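Local coordinates for protein fimbrial subunit type 1 (Actinomyces oris, PDB 3UXF) that forms the major structural subunit of a fimbria on the bacterial cell surface, as a secreted, peptidoglycan-anchored protein, at residues Ala434-Asp437 with Gln438-Asp441. Residues are numbered along the deposited sequence; the frame is centred on the assembly and turned at random.
Sequences AKKD and QLTD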
ATOM      1  N   ALA A 434       1.495   4.984 -10.220  1.00 11.43           N
ATOM      2  CA  ALA A 434       2.670   5.844 -10.095  1.00 13.92           C
ATOM      3  C   ALA A 434       2.772   6.807 -11.241  1.00 13.10           C
ATOM      4  O   ALA A 434       2.399   6.507 -12.370  1.00 12.37           O
ATOM      5  CB  ALA A 434       3.897   4.987 -10.014  1.00 16.98           C
ATOM      6  N   LYS A 435       3.312   7.985 -10.954  1.00 12.36           N
ATOM      7  CA  LYS A 435       3.699   8.916 -12.014  1.00 11.64           C
ATOM      8  C   LYS A 435       4.751   8.288 -12.905  1.00 14.62           C
ATOM      9  O   LYS A 435       5.735   7.709 -12.391  1.00 16.54           O
ATOM     10  CB  LYS A 435       4.285  10.173 -11.345  1.00 16.38           C
ATOM     11  CG  LYS A 435       4.727  11.278 -12.316  1.00 17.64           C
ATOM     12  CD  LYS A 435       3.540  12.085 -12.832  1.00 18.61           C
ATOM     13  CE  LYS A 435       3.954  13.154 -13.861  1.00 20.64           C
ATOM     14  NZ  LYS A 435       4.567  14.367 -13.210  1.00 22.06           N
ATOM     15  N   LYS A 436       4.556   8.392 -14.226  1.00 12.30           N
ATOM     16  CA  LYS A 436       5.520   7.905 -15.188  1.00 12.26           C
ATOM     17  C   LYS A 436       6.442   9.094 -15.385  1.00 16.53           C
ATOM     18  O   LYS A 436       6.071  10.096 -15.980  1.00 15.85           O
ATOM     19  CB  LYS A 436       4.842   7.516 -16.503  1.00 14.59           C
ATOM     20  CG  LYS A 436       5.717   6.704 -17.420  1.00 16.29           C
ATOM     21  CD  LYS A 436       4.902   6.087 -18.588  1.00 15.80           C
ATOM     22  CE  LYS A 436       5.797   5.144 -19.407  1.00 19.81           C
ATOM     23  NZ  LYS A 436       6.865   5.832 -20.262  1.00 20.18           N
ATOM     24  N   ASP A 437       7.639   8.984 -14.832  1.00 13.37           N
ATOM     25  CA  ASP A 437       8.506  10.119 -14.735  1.00 11.88           C
ATOM     26  C   ASP A 437       8.996  10.508 -16.124  1.00 12.54           C
ATOM     27  O   ASP A 437       8.970  11.710 -16.479  1.00 14.52           O
ATOM     28  CB  ASP A 437       9.671   9.725 -13.792  1.00 12.61           C
ATOM     29  CG  ASP A 437      10.531  10.899 -13.407  1.00 16.87           C
ATOM     30  OD1 ASP A 437      11.134  11.540 -14.313  1.00 19.36           O
ATOM     31  OD2 ASP A 437      10.557  11.199 -12.194  1.00 17.43           O
ATOM     32  N   GLN A 438       9.413   9.518 -16.889  1.00  9.47           N
ATOM     33  CA  GLN A 438       9.831   9.786 -18.266  1.00 11.16           C
ATOM     34  C   GLN A 438       8.771   9.310 -19.245  1.00 12.18           C
ATOM     35  O   GLN A 438       8.199   8.223 -19.086  1.00 13.50           O
ATOM     36  CB  GLN A 438      11.174   9.120 -18.575  1.00 11.57           C
ATOM     37  CG  GLN A 438      12.293   9.532 -17.606  1.00 13.27           C
ATOM     38  CD  GLN A 438      12.719  10.961 -17.855  1.00 10.61           C
ATOM     39  OE1 GLN A 438      13.360  11.219 -18.878  1.00 11.23           O
ATOM     40  NE2 GLN A 438      12.350  11.867 -16.984  1.00 11.52           N
ATOM     41  N   LEU A 439       8.530  10.104 -20.288  1.00 11.11           N
ATOM     42  CA  LEU A 439       7.581   9.751 -21.326  1.00 12.04           C
ATOM     43  C   LEU A 439       8.283   9.565 -22.638  1.00 14.47           C
ATOM     44  O   LEU A 439       9.303  10.200 -22.923  1.00 14.65           O
ATOM     45  CB  LEU A 439       6.611  10.891 -21.522  1.00 10.88           C
ATOM     46  CG  LEU A 439       5.323  10.993 -20.692  1.00 19.32           C
ATOM     47  CD1 LEU A 439       5.063   9.988 -19.576  1.00 12.37           C
ATOM     48  CD2 LEU A 439       4.763  12.426 -20.480  1.00 12.26           C
ATOM     49  N   THR A 440       7.728   8.689 -23.462  1.00 13.06           N
ATOM     50  CA  THR A 440       8.269   8.446 -24.777  1.00 10.59           C
ATOM     51  C   THR A 440       7.194   8.659 -25.828  1.00 10.95           C
ATOM     52  O   THR A 440       6.039   8.958 -25.504  1.00 10.75           O
ATOM     53  CB  THR A 440       8.734   7.024 -24.921  1.00 14.07           C
ATOM     54  OG1 THR A 440       7.609   6.142 -25.039  1.00 14.56           O
ATOM     55  CG2 THR A 440       9.568   6.586 -23.696  1.00 14.97           C
ATOM     56  N   ASP A 441       7.581   8.464 -27.068  1.00 12.44           N
ATOM     57  CA  ASP A 441       6.597   8.626 -28.145  1.00 14.51           C
ATOM     58  C   ASP A 441       5.524   7.541 -28.075  1.00 12.91           C
ATOM     59  O   ASP A 441       4.526   7.645 -28.793  1.00 13.76           O
ATOM     60  CB  ASP A 441       7.273   8.587 -29.516  1.00 19.69           C
ATOM     61  CG  ASP A 441       7.962   9.863 -29.850  1.00 24.63           C
ATOM     62  OD1 ASP A 441       7.568  10.928 -29.306  1.00 26.15           O
ATOM     63  OD2 ASP A 441       8.910   9.781 -30.664  1.00 33.02           O
TER
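Lys-436 runs alongside the backbone that follows it and donates from NZ to the main-chain O of Gln-438 at 3.0 Å, in a surface loop of the prealbumin-like fold domain that leads from the short strand 434-435, paired antiparallel with 430-431, toward strand 444-451. The turn illustrates how a long lysine can tie a loop back onto itself. With CG anti to the backbone N (chi1 -166°), the chain runs out almost straight as far as CE and bends at its last torsion, which brings NZ to the carbonyl, 15° from its plane. CD1 of Leu-439 packs 4.0 Å from CB of Lys-436, and also lies 3.7 Å from the main-chain O of Lys-436, the two side chains passing at a slant. Asp-437 and Gln-438 project side by side, carboxylate and amide planes 35° apart; Gln-438 bends at chi2, and its NE2 donates to OD1 of Asp-437 at 3.0 Å, nearly along the C-O axis. Further out, the backbone of Lys-436 is hydrogen-bonded to that of Asp-429. NZ of Lys-436 also forms a salt bridge with OD2 of Asp-443, which accepts a hydrogen bond from the backbone N-H of Thr-440.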